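PDB 1SFS: hypothetical protein from Geobacillus stearothermophilus, which is of unknown function but carries a glycoside hydrolase-like domain and may be a bacterial lysozyme. Local coordinates for residues 50-55 with 81-86; 28-33 with 226-231; 36-41 with 56-61; 212-217 with 233-238. All coordinates share one frame; numbering follows the deposited sequence.

Overall arrangement
All four contacts reach one sheet. Contact 2 is a buried strand pair joining its first and last strands, 29-33 and 227-231, by a ladder of backbone bonds with a polar cluster at one end. Strand 55-59 links contacts 1 and 3: its start pairs with 84-86 in contact 1, which is only partly buried and mixes polar bonds with apolar packing, while its later residues meet the turn before helix 40-49 in contact 3, buried and made by strand side chains against the turn. In contact 4, buried as well but with Arg234 at its exposed edge, strand 211-218, the neighbour of 227-231, meets the C-terminal segment through aromatic and aliphatic surfaces.

Contact 1: residues 50-55 with 81-86; sequences LGYPKF and YGVKVL
Tyr52 reaches out of the 50-55 loop and donates its OH to Tyr81 O at 2.6 Å. The acceptor lies at the edge of the Tyr52 ring, near its plane, and the hydroxyl in turn sits in the carbonyl plane, on a lone pair of Tyr81 O. Tyr52 CG stands anti to its own backbone N (chi1 -155°), which carries the ring across toward 81-86. Tyr52 CE2 passes Val83 CG2 at 4.1 Å, the two side chains crossing at a slant. That same methyl presses on the loop, with Val83 CG2 3.3 Å from Pro53 O, a buried oxygen that has no polar partner in the model. A phenylalanine in place of Tyr52 would keep the ring but would probably leave Tyr81 O without this donor and the ring less firmly placed. Farther on, Phe55 and Lys84 form a parallel bridge, where strands 55-59 and 84-89, joined through helix 72-80 as a beta-alpha-beta unit, begin to pair, and Lys84 N gives Lys54 O a nearly straight bond (3.0 Å, 175°). A water donates to both Lys54 O and Gly82 O, bridging the two backbones next to the Schellman motif at Gly82 that ends helix 72-80. Phe55 and Leu86 lie side by side, pointing the same way, with Phe55 CD1 3.6 Å from Leu86 CD2. Lys54 folds back, NZ bonding Tyr52 O and pairing with Glu195. Phe43 of helix 40-49 stacks on Tyr81 and meets Tyr52 edge-to-face, while Pro53 packs on Trp30 and Val32 of strand 29-33, and Phe55 on Ala231 of strand 227-231.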
# COMPACT_ATOMS: atom_id res chain seq x y z
N LEU A 50 5.64 16.50 -11.88
CA LEU A 50 6.49 15.51 -11.19
C LEU A 50 6.95 14.44 -12.14
O LEU A 50 8.16 14.10 -12.12
CB LEU A 50 5.75 14.87 -10.02
CG LEU A 50 5.56 15.77 -8.80
CD1 LEU A 50 4.60 15.09 -7.82
CD2 LEU A 50 6.88 16.14 -8.08
N GLY A 51 6.08 13.84 -12.90
CA GLY A 51 6.44 12.77 -13.75
C GLY A 51 5.24 11.87 -14.05
O GLY A 51 4.13 12.11 -13.62
N TYR A 52 5.48 10.82 -14.82
CA TYR A 52 4.39 9.96 -15.24
C TYR A 52 4.29 8.78 -14.28
O TYR A 52 5.15 7.92 -14.28
CB TYR A 52 4.63 9.44 -16.70
CG TYR A 52 3.30 9.12 -17.28
CD1 TYR A 52 2.73 9.97 -18.24
CD2 TYR A 52 2.57 8.03 -16.90
CE1 TYR A 52 1.48 9.67 -18.78
CE2 TYR A 52 1.29 7.75 -17.40
CZ TYR A 52 0.76 8.57 -18.33
OH TYR A 52 -0.48 8.35 -18.86
N PRO A 53 3.26 8.72 -13.43
CA PRO A 53 3.23 7.64 -12.44
C PRO A 53 2.87 6.34 -13.11
O PRO A 53 1.93 6.29 -13.92
CB PRO A 53 2.18 8.14 -11.47
CG PRO A 53 1.21 8.89 -12.35
CD PRO A 53 2.08 9.58 -13.37
N LYS A 54 3.51 5.25 -12.73
CA LYS A 54 3.15 3.93 -13.24
C LYS A 54 2.10 3.27 -12.35
O LYS A 54 1.42 2.33 -12.80
CB LYS A 54 4.37 3.05 -13.42
CG LYS A 54 5.44 3.65 -14.27
CD LYS A 54 5.04 4.46 -15.49
CE LYS A 54 6.17 5.13 -16.28
NZ LYS A 54 6.97 6.20 -15.49
N PHE A 55 1.95 3.76 -11.14
CA PHE A 55 0.99 3.26 -10.18
C PHE A 55 0.59 4.41 -9.29
O PHE A 55 1.33 5.39 -9.16
CB PHE A 55 1.51 2.06 -9.38
CG PHE A 55 2.76 2.35 -8.57
CD1 PHE A 55 2.65 2.77 -7.25
CD2 PHE A 55 4.01 2.26 -9.13
CE1 PHE A 55 3.79 3.06 -6.52
CE2 PHE A 55 5.17 2.55 -8.38
CZ PHE A 55 5.05 2.94 -7.08
N TYR A 81 -5.26 6.16 -18.12
CA TYR A 81 -3.93 6.73 -18.26
C TYR A 81 -2.82 5.70 -18.32
O TYR A 81 -1.64 6.04 -18.37
CB TYR A 81 -3.68 7.70 -17.12
CG TYR A 81 -4.65 8.82 -16.99
CD1 TYR A 81 -4.95 9.66 -18.01
CD2 TYR A 81 -5.26 9.01 -15.75
CE1 TYR A 81 -5.87 10.70 -17.80
CE2 TYR A 81 -6.15 9.98 -15.49
CZ TYR A 81 -6.44 10.82 -16.56
OH TYR A 81 -7.36 11.82 -16.27
N GLY A 82 -3.18 4.40 -18.28
CA GLY A 82 -2.13 3.38 -18.25
C GLY A 82 -1.45 3.27 -16.89
O GLY A 82 -0.28 2.81 -16.82
N VAL A 83 -2.14 3.72 -15.84
CA VAL A 83 -1.63 3.70 -14.47
C VAL A 83 -2.32 2.57 -13.72
O VAL A 83 -3.52 2.33 -13.89
CB VAL A 83 -1.94 5.08 -13.85
CG1 VAL A 83 -1.49 5.12 -12.36
CG2 VAL A 83 -1.26 6.19 -14.59
N LYS A 84 -1.56 1.87 -12.89
CA LYS A 84 -2.06 0.81 -12.03
C LYS A 84 -2.59 1.37 -10.71
O LYS A 84 -1.93 2.23 -10.12
CB LYS A 84 -0.94 -0.17 -11.74
CG LYS A 84 -0.40 -0.95 -12.89
CD LYS A 84 -1.33 -2.07 -13.29
CE LYS A 84 -0.90 -2.85 -14.52
NZ LYS A 84 -1.58 -4.19 -14.47
N VAL A 85 -3.72 0.87 -10.24
CA VAL A 85 -4.23 1.23 -8.93
C VAL A 85 -3.53 0.38 -7.86
O VAL A 85 -3.46 -0.84 -8.02
CB VAL A 85 -5.75 0.99 -8.86
CG1 VAL A 85 -6.26 1.37 -7.48
CG2 VAL A 85 -6.47 1.71 -9.98
N LEU A 86 -3.03 1.00 -6.80
CA LEU A 86 -2.36 0.35 -5.66
C LEU A 86 -3.30 0.50 -4.45
O LEU A 86 -3.31 1.56 -3.81
CB LEU A 86 -0.99 1.03 -5.55
CG LEU A 86 -0.19 0.84 -4.26
CD1 LEU A 86 -0.03 -0.65 -4.05
CD2 LEU A 86 1.16 1.54 -4.25
O HOH W 1 1.43 1.17 -15.29

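Contact 2: residues 28-33 with 226-231; sequences GIWGVD and VDTNLA
Trp30 and Leu230 stand next to each other on one face of the sheet, as a non-hydrogen-bonded antiparallel pair, and the methyl Leu230 CD2 sits at the edge of the indole, 4.1 Å from Trp30 CD1. Farther along the same indole, Thr228 CG2 fits against Trp30 CZ2 at 4.0 Å. Val32 shares this face: its CG1 butts on Val226 CG2 at 4.1 Å, and Val32 CB sits 3.2 Å from Asp227 O. Six backbone bonds hold the hydrogen-bonded pairs Ile29-Ala231, Gly31-Asn229 and Asp33-Asp227. They join the first and last strands of the sheet, consistent with a beta/alpha-barrel-like fold, as in some glycoside hydrolases, here closed by an antiparallel last strand. On the other face Gly31 leaves the backbone bare where Asn229 CB lies, 3.8 Å from Gly31 O, and the Asn229 amide swings along the sheet toward Asp33. Asn229 ND2 bonds Asp33 OD2 at 2.8 Å, coming from the anti side of the carboxylate, with OD2 in the plane of the Asn229 amide. Asp33 CG lies between its backbone N and carbonyl carbon (chi1 63°), which brings its carboxylate beside that of Asp227, the planes 51° apart. Asp33 OD2 also accepts from Gln216 NE2, and Asp227 OD2 from Asp220 N.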
# COMPACT_ATOMS: atom_id res chain seq x y z
N GLY A 28 14.08 1.03 -10.03
CA GLY A 28 12.70 1.26 -9.45
C GLY A 28 11.77 1.90 -10.46
O GLY A 28 12.13 2.77 -11.25
N ILE A 29 10.53 1.50 -10.50
CA ILE A 29 9.38 2.07 -11.25
C ILE A 29 8.82 3.15 -10.36
O ILE A 29 8.67 2.94 -9.17
CB ILE A 29 8.37 0.89 -11.40
CG1 ILE A 29 9.01 -0.26 -12.16
CG2 ILE A 29 7.10 1.35 -12.02
CD1 ILE A 29 9.02 -0.06 -13.62
N TRP A 30 8.43 4.28 -10.88
CA TRP A 30 8.01 5.44 -10.08
C TRP A 30 6.52 5.57 -10.06
O TRP A 30 5.84 5.35 -11.08
CB TRP A 30 8.66 6.69 -10.67
CG TRP A 30 8.47 7.96 -9.88
CD1 TRP A 30 9.22 8.42 -8.83
CD2 TRP A 30 7.48 8.94 -10.12
NE1 TRP A 30 8.75 9.61 -8.39
CE2 TRP A 30 7.68 9.97 -9.16
CE3 TRP A 30 6.43 9.05 -11.06
CZ2 TRP A 30 6.87 11.08 -9.13
CZ3 TRP A 30 5.63 10.17 -11.02
CH2 TRP A 30 5.86 11.16 -10.07
N GLY A 31 6.00 5.97 -8.91
CA GLY A 31 4.57 6.23 -8.77
C GLY A 31 4.29 7.13 -7.60
O GLY A 31 5.20 7.70 -7.02
N VAL A 32 2.99 7.29 -7.33
CA VAL A 32 2.56 8.23 -6.31
C VAL A 32 1.44 7.61 -5.48
O VAL A 32 1.00 6.49 -5.77
CB VAL A 32 2.07 9.58 -6.94
CG1 VAL A 32 3.22 10.24 -7.69
CG2 VAL A 32 0.85 9.38 -7.82
N ASP A 33 0.98 8.30 -4.46
CA ASP A 33 -0.24 7.92 -3.76
C ASP A 33 -0.90 9.23 -3.28
O ASP A 33 -0.23 10.25 -3.12
CB ASP A 33 0.03 6.94 -2.61
CG ASP A 33 0.88 7.48 -1.52
OD1 ASP A 33 0.31 8.26 -0.68
OD2 ASP A 33 2.10 7.19 -1.48
N VAL A 226 0.40 14.83 -3.28
CA VAL A 226 0.69 13.42 -3.38
C VAL A 226 1.98 13.08 -2.65
O VAL A 226 2.82 13.96 -2.36
CB VAL A 226 0.84 12.98 -4.86
CG1 VAL A 226 -0.38 13.35 -5.67
CG2 VAL A 226 2.10 13.54 -5.54
N ASP A 227 2.14 11.82 -2.35
CA ASP A 227 3.40 11.23 -1.90
C ASP A 227 4.06 10.54 -3.07
O ASP A 227 3.41 10.17 -4.04
CB ASP A 227 3.18 10.21 -0.81
CG ASP A 227 2.31 10.78 0.29
OD1 ASP A 227 1.30 10.11 0.69
OD2 ASP A 227 2.55 11.87 0.82
N THR A 228 5.39 10.33 -2.99
CA THR A 228 6.15 9.73 -4.06
C THR A 228 6.74 8.39 -3.64
O THR A 228 7.25 8.20 -2.55
CB THR A 228 7.25 10.66 -4.60
OG1 THR A 228 8.13 11.04 -3.54
CG2 THR A 228 6.65 11.93 -5.20
N ASN A 229 6.68 7.44 -4.60
CA ASN A 229 7.05 6.04 -4.36
C ASN A 229 7.92 5.52 -5.48
O ASN A 229 7.85 5.99 -6.63
CB ASN A 229 5.80 5.17 -4.30
CG ASN A 229 4.87 5.56 -3.19
OD1 ASN A 229 5.09 5.25 -2.05
ND2 ASN A 229 3.78 6.24 -3.55
N LEU A 230 8.67 4.48 -5.16
CA LEU A 230 9.36 3.63 -6.10
C LEU A 230 8.94 2.19 -5.86
O LEU A 230 8.60 1.82 -4.73
CB LEU A 230 10.86 3.75 -6.00
CG LEU A 230 11.44 5.10 -6.47
CD1 LEU A 230 12.83 5.29 -5.89
CD2 LEU A 230 11.46 5.14 -7.97
N ALA A 231 9.02 1.36 -6.87
CA ALA A 231 8.63 -0.06 -6.76
C ALA A 231 9.58 -0.96 -7.49
O ALA A 231 10.17 -0.59 -8.50
CB ALA A 231 7.22 -0.28 -7.27

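Contact 3: residues 36-41 with 56-61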
# COMPACT_ATOMS: atom_id res chain seq x y z
N GLN A 36 -6.73 11.91 -1.70
CA GLN A 36 -7.87 12.36 -2.50
C GLN A 36 -7.96 11.59 -3.82
O GLN A 36 -7.03 10.98 -4.32
CB GLN A 36 -7.86 13.89 -2.61
CG GLN A 36 -6.85 14.32 -3.59
CD GLN A 36 -6.67 15.85 -3.50
OE1 GLN A 36 -6.05 16.40 -2.62
NE2 GLN A 36 -7.18 16.58 -4.50
N VAL A 37 -9.17 11.66 -4.39
CA VAL A 37 -9.50 11.09 -5.68
C VAL A 37 -8.59 11.59 -6.79
O VAL A 37 -8.30 12.81 -6.87
CB VAL A 37 -10.97 11.42 -6.03
CG1 VAL A 37 -11.37 11.13 -7.47
CG2 VAL A 37 -11.87 10.72 -5.03
N VAL A 38 -8.24 10.68 -7.68
CA VAL A 38 -7.51 11.05 -8.88
C VAL A 38 -8.51 11.59 -9.89
O VAL A 38 -9.10 10.83 -10.63
CB VAL A 38 -6.75 9.87 -9.46
CG1 VAL A 38 -5.84 10.36 -10.59
CG2 VAL A 38 -5.90 9.18 -8.42
N THR A 39 -8.66 12.87 -9.95
CA THR A 39 -9.36 13.55 -11.04
C THR A 39 -8.39 13.75 -12.17
O THR A 39 -7.16 13.63 -12.02
CB THR A 39 -9.87 14.91 -10.52
OG1 THR A 39 -8.71 15.66 -10.17
CG2 THR A 39 -10.88 14.75 -9.39
N ASP A 40 -8.91 14.12 -13.34
CA ASP A 40 -8.00 14.46 -14.43
C ASP A 40 -7.09 15.59 -14.06
O ASP A 40 -5.91 15.60 -14.39
CB ASP A 40 -8.72 14.81 -15.73
CG ASP A 40 -7.70 15.00 -16.88
OD1 ASP A 40 -7.01 14.05 -17.28
OD2 ASP A 40 -7.59 16.11 -17.46
N GLN A 41 -7.65 16.56 -13.32
CA GLN A 41 -6.85 17.71 -12.85
C GLN A 41 -5.67 17.26 -12.00
O GLN A 41 -4.56 17.75 -12.25
CB GLN A 41 -7.72 18.75 -12.16
CG GLN A 41 -8.48 19.57 -13.19
CD GLN A 41 -7.78 20.66 -13.96
OE1 GLN A 41 -6.58 20.87 -13.81
NE2 GLN A 41 -8.44 21.45 -14.82
N TRP A 56 -0.59 4.26 -8.69
CA TRP A 56 -1.17 5.34 -7.87
C TRP A 56 -1.84 4.69 -6.68
O TRP A 56 -2.85 3.97 -6.83
CB TRP A 56 -2.10 6.19 -8.70
CG TRP A 56 -2.39 7.56 -8.10
CD1 TRP A 56 -2.79 7.86 -6.84
CD2 TRP A 56 -2.27 8.81 -8.79
NE1 TRP A 56 -2.91 9.21 -6.69
CE2 TRP A 56 -2.61 9.81 -7.86
CE3 TRP A 56 -1.89 9.18 -10.07
CZ2 TRP A 56 -2.60 11.16 -8.21
CZ3 TRP A 56 -1.88 10.52 -10.41
CH2 TRP A 56 -2.23 11.49 -9.48
N GLY A 57 -1.32 4.90 -5.48
CA GLY A 57 -1.90 4.39 -4.25
C GLY A 57 -3.17 5.17 -3.89
O GLY A 57 -3.16 6.39 -3.85
N ARG A 58 -4.22 4.43 -3.63
CA ARG A 58 -5.53 4.98 -3.33
C ARG A 58 -6.24 4.11 -2.33
O ARG A 58 -5.97 2.92 -2.19
CB ARG A 58 -6.37 5.07 -4.61
CG ARG A 58 -5.91 6.16 -5.57
CD ARG A 58 -6.14 7.58 -5.02
NE ARG A 58 -7.58 7.79 -4.89
CZ ARG A 58 -8.28 7.87 -3.79
NH1 ARG A 58 -7.68 7.93 -2.58
NH2 ARG A 58 -9.59 7.89 -3.87
N TYR A 59 -7.19 4.71 -1.62
CA TYR A 59 -7.85 4.08 -0.48
C TYR A 59 -9.13 3.40 -0.87
O TYR A 59 -9.97 3.91 -1.61
CB TYR A 59 -8.07 5.14 0.64
CG TYR A 59 -6.76 5.61 1.12
CD1 TYR A 59 -6.07 6.65 0.50
CD2 TYR A 59 -6.09 4.95 2.15
CE1 TYR A 59 -4.82 7.04 0.92
CE2 TYR A 59 -4.86 5.33 2.60
CZ TYR A 59 -4.20 6.38 2.00
OH TYR A 59 -2.95 6.78 2.37
N LEU A 60 -9.36 2.21 -0.31
CA LEU A 60 -10.53 1.39 -0.57
C LEU A 60 -11.82 1.97 0.01
O LEU A 60 -12.89 1.62 -0.51
CB LEU A 60 -10.32 -0.01 -0.03
CG LEU A 60 -9.35 -0.87 -0.84
CD1 LEU A 60 -8.96 -2.11 -0.06
CD2 LEU A 60 -9.92 -1.30 -2.18
N SER A 61 -11.71 2.76 1.06
CA SER A 61 -12.92 3.30 1.71
C SER A 61 -12.61 4.68 2.26
O SER A 61 -11.46 5.16 2.37
CB SER A 61 -13.43 2.32 2.74
OG SER A 61 -12.52 2.19 3.80
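Val37 and Arg58 mark the nearest backbone approach, their CA atoms 7.7 Å apart, so the contact is carried by side chains reaching across from the strand and by the turn that meets them. It belongs to a beta-alpha-beta unit: residues 36-39 lead from strand 29-33 into helix 40-49, and the next parallel strand of the unit, 55-59, supplies Trp56 and Arg58. Val38 points at Trp56 from the opposite direction and lays both methyls over one face of the indole. CG2 stands 3.4 Å from the centroid of the five-membered ring, only 13° off its normal, a close CH-pi contact. CG1, anti to the Val38 backbone N (chi1 -172°), covers the six-membered part, 3.9 Å from Trp56 CH2. The indole also touches Leu42, Phe43 and Val46 of the helix, and its NE1 bonds Ser34 OG. Arg58, bent at chi2 and chi3, doubles back beside the valine, its CD 3.8 Å from Val38 CG2. Its guanidinium turns a flat face to the turn backbone, so Val37 CA lies over that face, 3.7 Å from Arg58 NH2. Its nitrogens bond elsewhere: NE makes a salt bridge to Glu74 of helix 72-80, whose OE1 also takes Val38 N, while NH1 bonds Ser34 O and NH2 bonds Glu68 O. Gln36 O lies above the same guanidinium face, 3.3 Å from Arg58 NE, at an angle too poor for a bond.

Contact 4: residues 212-217 with 233-238; sequences VWVWQY and RRLLDF
Trp213 turns CG anti to its carbonyl carbon (chi1 -67°), placing the indole beneath Arg234, while the bend at Arg234 chi3 (-73°) lays the guanidinium over the ring. Arg234 CB lies over one face of the indole, 3.7 Å from the centroid of the six-membered ring, as a CH-pi contact. Beyond it the chain runs along that face, with Arg234 CD 3.8 Å from Trp213 CZ2. The guanidinium then settles over the five-membered end, its plane 24° from the ring, and Trp213 NE1 approaches one of its faces, 3.6 Å from Arg234 NH2. Arg234 is modelled in two conformers, so this overlap holds for the one given, in which NH2 also makes a salt bridge to Asp232. Phe238 comes to the rim of the indole, where its CD1 is 4.1 Å from Trp213 CZ3, and its own ring has a cation-pi partner in Arg151. Deeper in, Val214 CG2 meets Leu235 CD1 and CD2 at 3.7 Å, the two side chains crossing at about a right angle. An alanine at Trp213 is likely to leave Arg234 CB and CD without their ring and open a gap beside Leu235 and Phe238, while the guanidinium keeps polar ties such as Asp232. The contact lays the helically wound residues 233-237, which lack regular helix bonds, against the sheet, where Leu235 and Phe238 touch Leu122 of strand 122-126. Its cohesion is probably mostly dispersive: the two segments share apolar and pi surfaces, and the arginine's charge is paired with Asp232 while its aliphatic stem covers the ring.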
# COMPACT_ATOMS: atom_id res chain seq x y z
N VAL A 212 9.94 -6.74 -0.16
CA VAL A 212 9.81 -5.29 0.01
C VAL A 212 9.82 -4.67 -1.38
O VAL A 212 10.87 -4.35 -1.96
CB VAL A 212 10.86 -4.68 0.94
CG1 VAL A 212 10.57 -3.22 1.12
CG2 VAL A 212 10.92 -5.42 2.25
N TRP A 213 8.64 -4.55 -1.97
CA TRP A 213 8.46 -4.21 -3.36
C TRP A 213 7.98 -2.82 -3.62
O TRP A 213 7.84 -2.43 -4.77
CB TRP A 213 7.53 -5.21 -4.07
CG TRP A 213 8.10 -6.59 -4.20
CD1 TRP A 213 9.32 -7.05 -3.85
CD2 TRP A 213 7.35 -7.69 -4.76
NE1 TRP A 213 9.39 -8.42 -4.18
CE2 TRP A 213 8.20 -8.81 -4.72
CE3 TRP A 213 6.04 -7.79 -5.28
CZ2 TRP A 213 7.78 -10.05 -5.19
CZ3 TRP A 213 5.63 -9.03 -5.75
CH2 TRP A 213 6.50 -10.08 -5.68
N VAL A 214 7.67 -2.05 -2.60
CA VAL A 214 7.27 -0.66 -2.73
C VAL A 214 7.98 0.15 -1.67
O VAL A 214 8.18 -0.34 -0.56
CB VAL A 214 5.74 -0.43 -2.63
CG1 VAL A 214 5.34 0.79 -3.45
CG2 VAL A 214 4.94 -1.67 -3.02
N TRP A 215 8.31 1.40 -1.96
CA TRP A 215 9.01 2.28 -1.06
C TRP A 215 8.42 3.69 -1.18
O TRP A 215 8.53 4.31 -2.25
CB TRP A 215 10.50 2.32 -1.43
CG TRP A 215 11.31 3.24 -0.59
CD1 TRP A 215 11.13 3.60 0.70
CD2 TRP A 215 12.49 3.94 -1.00
NE1 TRP A 215 12.11 4.46 1.11
CE2 TRP A 215 12.95 4.69 0.07
CE3 TRP A 215 13.18 4.00 -2.22
CZ2 TRP A 215 14.09 5.50 -0.02
CZ3 TRP A 215 14.30 4.80 -2.32
CH2 TRP A 215 14.74 5.54 -1.23
N GLN A 216 7.84 4.20 -0.12
CA GLN A 216 7.39 5.60 -0.06
C GLN A 216 8.61 6.42 0.38
O GLN A 216 8.94 6.44 1.56
CB GLN A 216 6.21 5.77 0.85
CG GLN A 216 5.55 7.13 0.69
CD GLN A 216 4.44 7.26 1.68
OE1 GLN A 216 4.74 7.28 2.89
NE2 GLN A 216 3.21 7.31 1.21
N TYR A 217 9.27 7.06 -0.57
CA TYR A 217 10.48 7.78 -0.25
C TYR A 217 10.27 9.25 0.09
O TYR A 217 11.20 9.91 0.57
CB TYR A 217 11.51 7.61 -1.38
CG TYR A 217 11.21 8.35 -2.63
CD1 TYR A 217 11.65 9.64 -2.83
CD2 TYR A 217 10.54 7.78 -3.70
CE1 TYR A 217 11.39 10.33 -4.00
CE2 TYR A 217 10.28 8.44 -4.87
CZ TYR A 217 10.71 9.74 -5.04
OH TYR A 217 10.45 10.39 -6.21
N ARG A 233 9.63 -3.91 -10.08
CA ARG A 233 8.68 -4.15 -11.20
C ARG A 233 7.79 -5.35 -10.97
O ARG A 233 6.70 -5.46 -11.55
CB ARG A 233 9.47 -4.25 -12.52
CG ARG A 233 8.64 -3.93 -13.76
CD ARG A 233 9.42 -3.90 -15.07
NE ARG A 233 9.36 -2.59 -15.74
CZ ARG A 233 10.37 -1.79 -16.07
NH1 ARG A 233 11.66 -2.06 -15.85
NH2 ARG A 233 10.13 -0.63 -16.65
N ARG A 234 8.20 -6.40 -10.02
CA ARG A 234 7.29 -7.49 -9.72
C ARG A 234 5.96 -7.00 -9.20
O ARG A 234 4.92 -7.67 -9.33
CB ARG A 234 7.96 -8.51 -8.74
CG ARG A 234 9.06 -9.33 -9.43
CD ARG A 234 9.83 -10.14 -8.40
NE ARG A 234 10.69 -9.28 -7.61
CZ ARG A 234 11.63 -9.67 -6.77
NH1 ARG A 234 11.86 -10.97 -6.59
NH2 ARG A 234 12.38 -8.84 -6.09
N LEU A 235 5.94 -5.79 -8.61
CA LEU A 235 4.69 -5.28 -8.07
C LEU A 235 3.61 -5.22 -9.11
O LEU A 235 2.42 -5.45 -8.82
CB LEU A 235 4.94 -3.92 -7.47
CG LEU A 235 3.73 -3.25 -6.83
CD1 LEU A 235 3.35 -3.94 -5.53
CD2 LEU A 235 4.00 -1.76 -6.60
N LEU A 236 3.96 -4.83 -10.33
CA LEU A 236 2.92 -4.36 -11.26
C LEU A 236 1.95 -5.43 -11.66
O LEU A 236 0.78 -5.15 -11.86
CB LEU A 236 3.59 -3.73 -12.46
CG LEU A 236 4.39 -2.45 -12.26
CD1 LEU A 236 5.01 -1.99 -13.57
CD2 LEU A 236 3.51 -1.41 -11.57
N ASP A 237 2.39 -6.67 -11.75
CA ASP A 237 1.50 -7.78 -12.10
C ASP A 237 0.48 -8.07 -11.03
O ASP A 237 -0.46 -8.82 -11.31
CB ASP A 237 2.32 -9.05 -12.36
CG ASP A 237 2.80 -9.03 -13.80
OD1 ASP A 237 2.43 -8.12 -14.55
OD2 ASP A 237 3.55 -9.96 -14.13
N PHE A 238 0.63 -7.50 -9.85
CA PHE A 238 -0.31 -7.65 -8.76
C PHE A 238 -1.15 -6.42 -8.53
O PHE A 238 -1.85 -6.34 -7.52
CB PHE A 238 0.43 -8.12 -7.50
CG PHE A 238 1.03 -9.49 -7.69
CD1 PHE A 238 2.34 -9.63 -8.08
CD2 PHE A 238 0.26 -10.62 -7.54
CE1 PHE A 238 2.88 -10.88 -8.28
CE2 PHE A 238 0.77 -11.87 -7.72
CZ PHE A 238 2.08 -11.99 -8.11